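Local coordinates for SIR4-interacting protein SIF2 (Saccharomyces cerevisiae, PDB 1R5M) that acts in transcriptional corepression within the yeast Set3C complex, antagonizes telomeric silencing, and carries a beta-propeller of WD40 repeats, at residues L45-S51 with L61-K66; D160-I164 with L175-I179; M184-L189 with Y232-K237. All coordinates share one frame; numbering follows the deposited sequence.

How the interactions relate
The three contacts lie in one WD40 beta-propeller and follow one another along the chain. Interaction 1 belongs to repeat WD 1, in the hairpin of strands 50-53 and 60-65. Interaction 2 lies in the hairpin of strands 163-168 and 173-177 in WD 3, its centre about 25 Å from that of interaction 1. Interaction 3 lies about 13 Å from interaction 2, centre to centre, and touches it. Strands 173-177 and 182-187 are neighbours in one sheet, and Leu175 O lies 2.8 Å from Met184 N. Interaction 3 then carries the WD 3 blade across to the next one. Interactions 1 and 2 thus each pair strands within a blade, interaction 1 also bordering the last repeat, and interaction 3 joins two blades.

Interaction 1: residues L45-S51 with L61-K66; sequences LDNIVSS and LAYGEK
Val49 and Ser50 meet Gly64 through the backbone in a beta hairpin of the first WD40 repeat of the propeller. The N-H of Val49 reaches Gly64 O at 2.8 Å and is nearly straight (174°). Gly64 N donates in turn to Ser50 O at 3.0 Å. Ser51 and Tyr63 follow as an antiparallel non-hydrogen-bonded pair.

Apolar contacts gather at the Tyr63 ring. Ile48 CG2 comes within 3.4 Å of Tyr63 CD1, and the two side chains cross at about a right angle. Tyr63 CG stands between its backbone N and carbonyl carbon (chi1 62°), a torsion that lays the ring beside Ile48 and Leu45. Away from the ring, Val49 CG2 packs 3.7 Å from Lys66 CG.

Waters bridge several polar groups across the hairpin. One water accepts from Asp46 N and donates to Tyr63 OH. A second accepts from Tyr63 OH at 2.9 Å and donates to both Asp46 OD2 and Glu65 OE1. It probably eases the closeness of these two carboxylates. Glu65 OE2 also has a salt bridge to Arg71.

Two side chains reach the last repeat, WD 8. Asn47 ND2 bonds to Gln416 O, and Lys66 NZ to Ser414 O. On the way, the Lys66 chain crosses Asn47 at about a right angle, with Lys66 CE 3.3 Å from Asn47 OD1.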
loop_
_atom_site.group_PDB
_atom_site.type_symbol
_atom_site.label_atom_id
_atom_site.label_comp_id
_atom_site.label_asym_id
_atom_site.label_seq_id
_atom_site.Cartn_x
_atom_site.Cartn_y
_atom_site.Cartn_z
ATOM N N LEU A 45 9.057 4.058 18.330
ATOM C CA LEU A 45 10.056 3.509 17.416
ATOM C C LEU A 45 11.071 4.584 17.080
ATOM O O LEU A 45 10.904 5.744 17.452
ATOM C CB LEU A 45 9.392 3.070 16.109
ATOM C CG LEU A 45 8.238 2.073 16.185
ATOM C CD1 LEU A 45 7.608 1.917 14.809
ATOM C CD2 LEU A 45 8.755 0.739 16.702
ATOM N N ASP A 46 12.141 4.196 16.395
ATOM C CA ASP A 46 13.106 5.180 15.939
ATOM C C ASP A 46 12.380 5.731 14.720
ATOM O O ASP A 46 11.268 5.288 14.412
ATOM C CB ASP A 46 14.415 4.523 15.486
ATOM C CG ASP A 46 15.232 3.990 16.641
ATOM O OD1 ASP A 46 15.294 4.677 17.680
ATOM O OD2 ASP A 46 15.819 2.897 16.502
ATOM N N ASN A 47 12.979 6.686 14.025
ATOM C CA ASN A 47 12.329 7.207 12.831
ATOM C C ASN A 47 12.210 6.079 11.819
ATOM O O ASN A 47 13.128 5.273 11.667
ATOM C CB ASN A 47 13.136 8.348 12.214
ATOM C CG ASN A 47 12.689 8.676 10.799
ATOM O OD1 ASN A 47 13.255 8.176 9.823
ATOM N ND2 ASN A 47 11.653 9.504 10.680
ATOM N N ILE A 48 11.071 6.012 11.142
ATOM C CA ILE A 48 10.872 4.997 10.117
ATOM C C ILE A 48 10.324 5.675 8.872
ATOM O O ILE A 48 9.638 6.693 8.956
ATOM C CB ILE A 48 9.893 3.879 10.562
ATOM C CG1 ILE A 48 8.510 4.461 10.864
ATOM C CG2 ILE A 48 10.460 3.145 11.774
ATOM C CD1 ILE A 48 7.436 3.398 11.017
ATOM N N VAL A 49 10.649 5.115 7.713
ATOM C CA VAL A 49 10.192 5.667 6.447
ATOM C C VAL A 49 8.810 5.112 6.116
ATOM O O VAL A 49 7.913 5.849 5.703
ATOM C CB VAL A 49 11.183 5.317 5.321
ATOM C CG1 VAL A 49 10.664 5.829 3.993
ATOM C CG2 VAL A 49 12.545 5.934 5.629
ATOM N N SER A 50 8.656 3.805 6.297
ATOM C CA SER A 50 7.389 3.123 6.056
ATOM C C SER A 50 7.460 1.802 6.809
ATOM O O SER A 50 8.518 1.423 7.309
ATOM C CB SER A 50 7.184 2.857 4.563
ATOM O OG SER A 50 8.087 1.871 4.092
ATOM N N SER A 51 6.337 1.102 6.899
ATOM C CA SER A 51 6.329 -0.171 7.599
ATOM C C SER A 51 5.199 -1.044 7.090
ATOM O O SER A 51 4.285 -0.571 6.416
ATOM C CB SER A 51 6.188 0.045 9.113
ATOM O OG SER A 51 4.907 0.549 9.456
ATOM N N LEU A 61 6.373 -6.766 12.991
ATOM C CA LEU A 61 6.391 -5.564 12.170
ATOM C C LEU A 61 7.717 -5.426 11.428
ATOM O O LEU A 61 8.784 -5.690 11.985
ATOM C CB LEU A 61 6.189 -4.327 13.061
ATOM C CG LEU A 61 6.315 -2.937 12.426
ATOM C CD1 LEU A 61 5.200 -2.736 11.412
ATOM C CD2 LEU A 61 6.240 -1.860 13.509
ATOM N N ALA A 62 7.643 -5.031 10.164
ATOM C CA ALA A 62 8.842 -4.794 9.371
ATOM C C ALA A 62 8.844 -3.300 9.082
ATOM O O ALA A 62 7.823 -2.746 8.682
ATOM C CB ALA A 62 8.788 -5.570 8.063
ATOM N N TYR A 63 9.969 -2.632 9.300
ATOM C CA TYR A 63 10.001 -1.210 9.004
ATOM C C TYR A 63 11.300 -0.786 8.342
ATOM O O TYR A 63 12.368 -1.326 8.627
ATOM C CB TYR A 63 9.721 -0.380 10.269
ATOM C CG TYR A 63 10.704 -0.525 11.409
ATOM C CD1 TYR A 63 11.955 0.087 11.358
ATOM C CD2 TYR A 63 10.358 -1.220 12.568
ATOM C CE1 TYR A 63 12.834 0.022 12.435
ATOM C CE2 TYR A 63 11.234 -1.291 13.655
ATOM C CZ TYR A 63 12.468 -0.663 13.577
ATOM O OH TYR A 63 13.328 -0.697 14.652
ATOM N N GLY A 64 11.190 0.164 7.424
ATOM C CA GLY A 64 12.364 0.647 6.724
ATOM C C GLY A 64 12.912 1.907 7.353
ATOM O O GLY A 64 12.153 2.735 7.863
ATOM N N GLU A 65 14.230 2.061 7.318
ATOM C CA GLU A 65 14.865 3.236 7.896
ATOM C C GLU A 65 15.677 3.959 6.835
ATOM O O GLU A 65 15.858 3.458 5.725
ATOM C CB GLU A 65 15.744 2.833 9.079
ATOM C CG GLU A 65 14.964 2.113 10.173
ATOM C CD GLU A 65 15.851 1.581 11.277
ATOM O OE1 GLU A 65 16.412 2.394 12.037
ATOM O OE2 GLU A 65 15.990 0.344 11.375
ATOM N N LYS A 66 16.171 5.140 7.175
ATOM C CA LYS A 66 16.918 5.934 6.215
ATOM C C LYS A 66 18.353 5.502 5.941
ATOM O O LYS A 66 18.863 5.747 4.849
ATOM C CB LYS A 66 16.880 7.405 6.644
ATOM C CG LYS A 66 15.460 7.965 6.686
ATOM C CD LYS A 66 15.404 9.423 7.126
ATOM C CE LYS A 66 13.961 9.928 7.118
ATOM N NZ LYS A 66 13.836 11.322 7.641
HETATM O O HOH W 1 12.490 1.226 16.625
HETATM O O HOH W 2 15.675 1.028 14.572
HETATM O O HOH W 3 15.460 6.491 9.720
HETATM O O HOH W 4 15.716 5.089 12.163
#

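Interaction 2: residues D160-I164 with L175-I179; sequences DGTHI and LWNVI
Ile164 and Trp176 pair through both backbone bonds of an antiparallel hairpin in the third WD40 repeat. Trp176 N donates to Ile164 O at 2.9 Å, almost perfectly straight (179°). The return bond, Ile164 N to Trp176 O, is longer at 3.3 Å. Val178 N adds a bent bond (139°) to Thr162 O, where the chain leaves the strand.

The side chains follow this register. Ile164 CG1 lies 3.7 Å from Trp176 CD1, meeting the indole obliquely. With chi1 at 60°, CG1 sits between the backbone N and carbonyl carbon, and Ile164 CG2 is left to face Val178 CG2 at 4.0 Å. Trp157 of strand 152-157 and Leu145 of the preceding blade pack around this apolar group. His163 is on the other face of the hairpin with Asn177. His163 CD2 lies 3.5 Å from Trp176 O.

The next shell fixes the polar ends. Trp176 NE1 bonds to Ser166 OG, the Ser-Trp link familiar from WD40 blades. Trp176-Asn177 occupies the place of the Trp-Asp pair that gives these repeats their name. Asn177 OD1 takes the N-H of Ser180 and a proton from a water that also donates to Thr162 O. Asn158 OD1 accepts from the backbone N of Thr162 and of His163.

A short relay sets the imidazole. His163 ND1 donates to Thr162 OG1 at 2.8 Å, and Thr162 OG1 donates on to the syn side of Asp160 OD1.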
loop_
_atom_site.group_PDB
_atom_site.type_symbol
_atom_site.label_atom_id
_atom_site.label_comp_id
_atom_site.label_asym_id
_atom_site.label_seq_id
_atom_site.Cartn_x
_atom_site.Cartn_y
_atom_site.Cartn_z
ATOM N N ASP A 160 1.189 -17.950 -5.195
ATOM C CA ASP A 160 1.989 -19.001 -4.568
ATOM C C ASP A 160 3.380 -18.615 -4.067
ATOM O O ASP A 160 4.142 -19.479 -3.631
ATOM C CB ASP A 160 2.100 -20.204 -5.506
ATOM C CG ASP A 160 2.490 -19.813 -6.911
ATOM O OD1 ASP A 160 3.411 -18.986 -7.064
ATOM O OD2 ASP A 160 1.879 -20.340 -7.865
ATOM N N GLY A 161 3.712 -17.328 -4.127
ATOM C CA GLY A 161 5.003 -16.871 -3.639
ATOM C C GLY A 161 6.225 -17.265 -4.451
ATOM O O GLY A 161 7.321 -17.410 -3.898
ATOM N N THR A 162 6.047 -17.413 -5.758
ATOM C CA THR A 162 7.140 -17.800 -6.640
ATOM C C THR A 162 7.622 -16.658 -7.529
ATOM O O THR A 162 8.733 -16.702 -8.054
ATOM C CB THR A 162 6.728 -18.978 -7.544
ATOM O OG1 THR A 162 5.561 -18.623 -8.298
ATOM C CG2 THR A 162 6.420 -20.212 -6.702
ATOM N N HIS A 163 6.787 -15.640 -7.700
ATOM C CA HIS A 163 7.144 -14.505 -8.541
ATOM C C HIS A 163 6.754 -13.188 -7.905
ATOM O O HIS A 163 5.828 -13.125 -7.100
ATOM C CB HIS A 163 6.429 -14.573 -9.895
ATOM C CG HIS A 163 6.773 -15.778 -10.711
ATOM N ND1 HIS A 163 6.269 -17.030 -10.439
ATOM C CD2 HIS A 163 7.570 -15.919 -11.795
ATOM C CE1 HIS A 163 6.739 -17.892 -11.322
ATOM N NE2 HIS A 163 7.531 -17.244 -12.156
ATOM N N ILE A 164 7.475 -12.135 -8.268
ATOM C CA ILE A 164 7.141 -10.802 -7.790
ATOM C C ILE A 164 7.270 -9.853 -8.965
ATOM O O ILE A 164 7.959 -10.145 -9.948
ATOM C CB ILE A 164 8.082 -10.270 -6.668
ATOM C CG1 ILE A 164 9.524 -10.191 -7.169
ATOM C CG2 ILE A 164 7.968 -11.136 -5.428
ATOM C CD1 ILE A 164 10.431 -9.358 -6.262
ATOM N N LEU A 175 9.608 -8.376 -13.852
ATOM C CA LEU A 175 8.933 -9.599 -13.429
ATOM C C LEU A 175 10.075 -10.529 -13.037
ATOM O O LEU A 175 10.942 -10.834 -13.859
ATOM C CB LEU A 175 8.140 -10.222 -14.582
ATOM C CG LEU A 175 7.721 -11.678 -14.356
ATOM C CD1 LEU A 175 6.752 -11.776 -13.182
ATOM C CD2 LEU A 175 7.081 -12.219 -15.632
ATOM N N TRP A 176 10.088 -10.957 -11.781
ATOM C CA TRP A 176 11.145 -11.831 -11.282
ATOM C C TRP A 176 10.670 -13.211 -10.885
ATOM O O TRP A 176 9.531 -13.390 -10.463
ATOM C CB TRP A 176 11.780 -11.280 -9.999
ATOM C CG TRP A 176 12.332 -9.901 -10.018
ATOM C CD1 TRP A 176 11.644 -8.732 -9.847
ATOM C CD2 TRP A 176 13.710 -9.545 -10.122
ATOM N NE1 TRP A 176 12.513 -7.670 -9.829
ATOM C CE2 TRP A 176 13.791 -8.141 -9.997
ATOM C CE3 TRP A 176 14.890 -10.281 -10.304
ATOM C CZ2 TRP A 176 15.009 -7.454 -10.051
ATOM C CZ3 TRP A 176 16.100 -9.598 -10.357
ATOM C CH2 TRP A 176 16.148 -8.197 -10.230
ATOM N N ASN A 177 11.561 -14.186 -11.028
ATOM C CA ASN A 177 11.290 -15.512 -10.505
ATOM C C ASN A 177 12.027 -15.220 -9.197
ATOM O O ASN A 177 13.257 -15.135 -9.174
ATOM C CB ASN A 177 12.014 -16.605 -11.282
ATOM C CG ASN A 177 11.952 -17.940 -10.572
ATOM O OD1 ASN A 177 12.098 -18.002 -9.353
ATOM N ND2 ASN A 177 11.739 -19.014 -11.327
ATOM N N VAL A 178 11.278 -15.013 -8.120
ATOM C CA VAL A 178 11.867 -14.643 -6.841
ATOM C C VAL A 178 12.741 -15.704 -6.178
ATOM O O VAL A 178 13.642 -15.381 -5.401
ATOM C CB VAL A 178 10.758 -14.174 -5.857
ATOM C CG1 VAL A 178 10.070 -15.370 -5.221
ATOM C CG2 VAL A 178 11.348 -13.246 -4.810
ATOM N N ILE A 179 12.488 -16.968 -6.494
ATOM C CA ILE A 179 13.269 -18.052 -5.915
ATOM C C ILE A 179 14.656 -18.142 -6.549
ATOM O O ILE A 179 15.657 -18.273 -5.842
ATOM C CB ILE A 179 12.521 -19.398 -6.056
ATOM C CG1 ILE A 179 11.274 -19.377 -5.161
ATOM C CG2 ILE A 179 13.437 -20.559 -5.685
ATOM C CD1 ILE A 179 10.409 -20.614 -5.260
HETATM O O HOH W 5 9.718 -19.203 -8.739
#

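Interaction 3: residues M184-L189 with Y232-K237; sequences MQHFEL and YQITEK
Gln185 reaches into the turn at 233-236, and its amide meets three backbone carbonyls. Its CB points toward 232-237. CG is anti to the carbonyl carbon (chi1 -67°), and the extended chain beyond it carries the amide to the turn. Gln185 CG passes 4.1 Å from Ile234 O. Gln185 CD lies 3.5 Å from Glu236 O. At the tip, Gln185 OE1 rests 3.1 Å from Lys237 CA, beside the root of that side chain. Gln185 NE2 donates to Glu236 O at 3.2 Å, from above the carbonyl plane (72° out of it). It also makes weak bonds to Ile234 O and Gln233 O. Gln233 O accepts from Glu236 N as well, within the type I turn. A leucine in place of Gln185 would probably leave these turn carbonyls without their shared N-H donor and the turn less firmly held to the strand.

Apolar contacts lie on both sides of this amide. Phe187 and Tyr232 meet obliquely, ring centroids 4.4 Å apart and planes at 48°. Phe187 CE2 lies over one face of the tyrosine ring, 3.3 Å from Tyr232 CE2. The methyls of Leu189 approach the tyrosine hydroxyl, with Leu189 CD2 3.5 Å from Tyr232 OH. Met184 CE touches Ile234 CG2 at 3.4 Å, a tight carbon contact.

Met184 and Gln185 both face Leu175 in a classic beta bulge. The whole contact is an interface between adjacent blades of a WD40 propeller: the outermost strand of the WD 3 blade, 182-187, packs on strand 229-233 and the turn after it in the WD 4 blade.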
loop_
_atom_site.group_PDB
_atom_site.type_symbol
_atom_site.label_atom_id
_atom_site.label_comp_id
_atom_site.label_asym_id
_atom_site.label_seq_id
_atom_site.Cartn_x
_atom_site.Cartn_y
_atom_site.Cartn_z
ATOM N N MET A 184 12.712 -12.280 -15.528
ATOM C CA MET A 184 11.946 -12.966 -16.564
ATOM C C MET A 184 11.483 -12.015 -17.655
ATOM O O MET A 184 11.477 -12.365 -18.835
ATOM C CB MET A 184 10.747 -13.672 -15.942
ATOM C CG MET A 184 11.140 -14.787 -15.003
ATOM S SD MET A 184 9.700 -15.513 -14.245
ATOM C CE MET A 184 8.963 -16.328 -15.645
ATOM N N GLN A 185 11.088 -10.813 -17.253
ATOM C CA GLN A 185 10.651 -9.797 -18.197
ATOM C C GLN A 185 10.957 -8.424 -17.630
ATOM O O GLN A 185 11.012 -8.244 -16.415
ATOM C CB GLN A 185 9.146 -9.891 -18.467
ATOM C CG GLN A 185 8.693 -11.137 -19.205
ATOM C CD GLN A 185 7.338 -10.944 -19.860
ATOM O OE1 GLN A 185 7.182 -10.103 -20.747
ATOM N NE2 GLN A 185 6.348 -11.714 -19.421
ATOM N N HIS A 186 11.164 -7.459 -18.517
ATOM C CA HIS A 186 11.438 -6.091 -18.106
ATOM C C HIS A 186 10.606 -5.171 -18.987
ATOM O O HIS A 186 10.532 -5.366 -20.201
ATOM C CB HIS A 186 12.934 -5.777 -18.244
ATOM C CG HIS A 186 13.449 -5.862 -19.645
ATOM N ND1 HIS A 186 13.233 -4.872 -20.580
ATOM C CD2 HIS A 186 14.174 -6.819 -20.272
ATOM C CE1 HIS A 186 13.801 -5.215 -21.723
ATOM N NE2 HIS A 186 14.379 -6.393 -21.563
ATOM N N PHE A 187 9.965 -4.181 -18.374
ATOM C CA PHE A 187 9.133 -3.252 -19.127
ATOM C C PHE A 187 9.517 -1.800 -18.879
ATOM O O PHE A 187 9.729 -1.388 -17.738
ATOM C CB PHE A 187 7.653 -3.440 -18.767
ATOM C CG PHE A 187 7.202 -4.874 -18.748
ATOM C CD1 PHE A 187 7.299 -5.631 -17.586
ATOM C CD2 PHE A 187 6.684 -5.470 -19.894
ATOM C CE1 PHE A 187 6.884 -6.964 -17.563
ATOM C CE2 PHE A 187 6.267 -6.800 -19.882
ATOM C CZ PHE A 187 6.367 -7.548 -18.715
ATOM N N GLU A 188 9.614 -1.036 -19.963
ATOM C CA GLU A 188 9.932 0.387 -19.906
ATOM C C GLU A 188 8.919 1.038 -20.843
ATOM O O GLU A 188 9.255 1.441 -21.956
ATOM C CB GLU A 188 11.352 0.660 -20.415
ATOM C CG GLU A 188 12.454 -0.102 -19.697
ATOM C CD GLU A 188 12.492 -1.572 -20.072
ATOM O OE1 GLU A 188 12.544 -1.878 -21.283
ATOM O OE2 GLU A 188 12.478 -2.421 -19.157
ATOM N N LEU A 189 7.678 1.129 -20.382
ATOM C CA LEU A 189 6.590 1.676 -21.183
ATOM C C LEU A 189 6.589 3.189 -21.397
ATOM O O LEU A 189 5.802 3.696 -22.196
ATOM C CB LEU A 189 5.251 1.234 -20.584
ATOM C CG LEU A 189 5.097 -0.277 -20.373
ATOM C CD1 LEU A 189 3.713 -0.580 -19.816
ATOM C CD2 LEU A 189 5.313 -1.011 -21.690
ATOM N N TYR A 232 -0.706 -8.259 -18.751
ATOM C CA TYR A 232 0.286 -9.214 -19.234
ATOM C C TYR A 232 0.128 -10.611 -18.659
ATOM O O TYR A 232 -0.502 -10.814 -17.623
ATOM C CB TYR A 232 1.704 -8.763 -18.883
ATOM C CG TYR A 232 2.168 -7.487 -19.529
ATOM C CD1 TYR A 232 1.919 -6.250 -18.936
ATOM C CD2 TYR A 232 2.888 -7.516 -20.721
ATOM C CE1 TYR A 232 2.381 -5.072 -19.512
ATOM C CE2 TYR A 232 3.354 -6.343 -21.307
ATOM C CZ TYR A 232 3.098 -5.126 -20.696
ATOM O OH TYR A 232 3.566 -3.966 -21.264
ATOM N N GLN A 233 0.740 -11.567 -19.350
ATOM C CA GLN A 233 0.767 -12.955 -18.921
ATOM C C GLN A 233 2.264 -13.210 -18.762
ATOM O O GLN A 233 3.063 -12.702 -19.546
ATOM C CB GLN A 233 0.176 -13.868 -19.994
ATOM C CG GLN A 233 -0.037 -15.299 -19.536
ATOM C CD GLN A 233 -0.689 -16.153 -20.603
ATOM O OE1 GLN A 233 -0.155 -16.306 -21.702
ATOM N NE2 GLN A 233 -1.852 -16.712 -20.287
ATOM N N ILE A 234 2.644 -13.975 -17.746
ATOM C CA ILE A 234 4.054 -14.250 -17.474
ATOM C C ILE A 234 4.922 -14.695 -18.649
ATOM O O ILE A 234 6.060 -14.245 -18.780
ATOM C CB ILE A 234 4.202 -15.300 -16.350
ATOM C CG1 ILE A 234 3.749 -14.699 -15.018
ATOM C CG2 ILE A 234 5.652 -15.771 -16.254
ATOM C CD1 ILE A 234 3.837 -15.663 -13.851
ATOM N N THR A 235 4.395 -15.566 -19.503
ATOM C CA THR A 235 5.170 -16.080 -20.632
ATOM C C THR A 235 5.194 -15.227 -21.898
ATOM O O THR A 235 5.859 -15.592 -22.869
ATOM C CB THR A 235 4.691 -17.488 -21.034
ATOM O OG1 THR A 235 3.369 -17.403 -21.580
ATOM C CG2 THR A 235 4.677 -18.413 -19.827
ATOM N N GLU A 236 4.489 -14.099 -21.903
ATOM C CA GLU A 236 4.462 -13.254 -23.093
ATOM C C GLU A 236 4.884 -11.810 -22.853
ATOM O O GLU A 236 4.449 -11.177 -21.895
ATOM C CB GLU A 236 3.065 -13.279 -23.719
ATOM C CG GLU A 236 2.664 -14.641 -24.253
ATOM C CD GLU A 236 3.653 -15.175 -25.272
ATOM O OE1 GLU A 236 3.856 -14.511 -26.310
ATOM O OE2 GLU A 236 4.230 -16.258 -25.032
ATOM N N LYS A 237 5.727 -11.294 -23.744
ATOM C CA LYS A 237 6.214 -9.924 -23.643
ATOM C C LYS A 237 5.179 -8.934 -24.167
ATOM O O LYS A 237 5.146 -7.775 -23.749
ATOM C CB LYS A 237 7.520 -9.771 -24.429
ATOM C CG LYS A 237 8.650 -10.657 -23.926
ATOM C CD LYS A 237 9.919 -10.455 -24.737
ATOM C CE LYS A 237 11.067 -11.283 -24.177
ATOM N NZ LYS A 237 12.331 -11.071 -24.937
#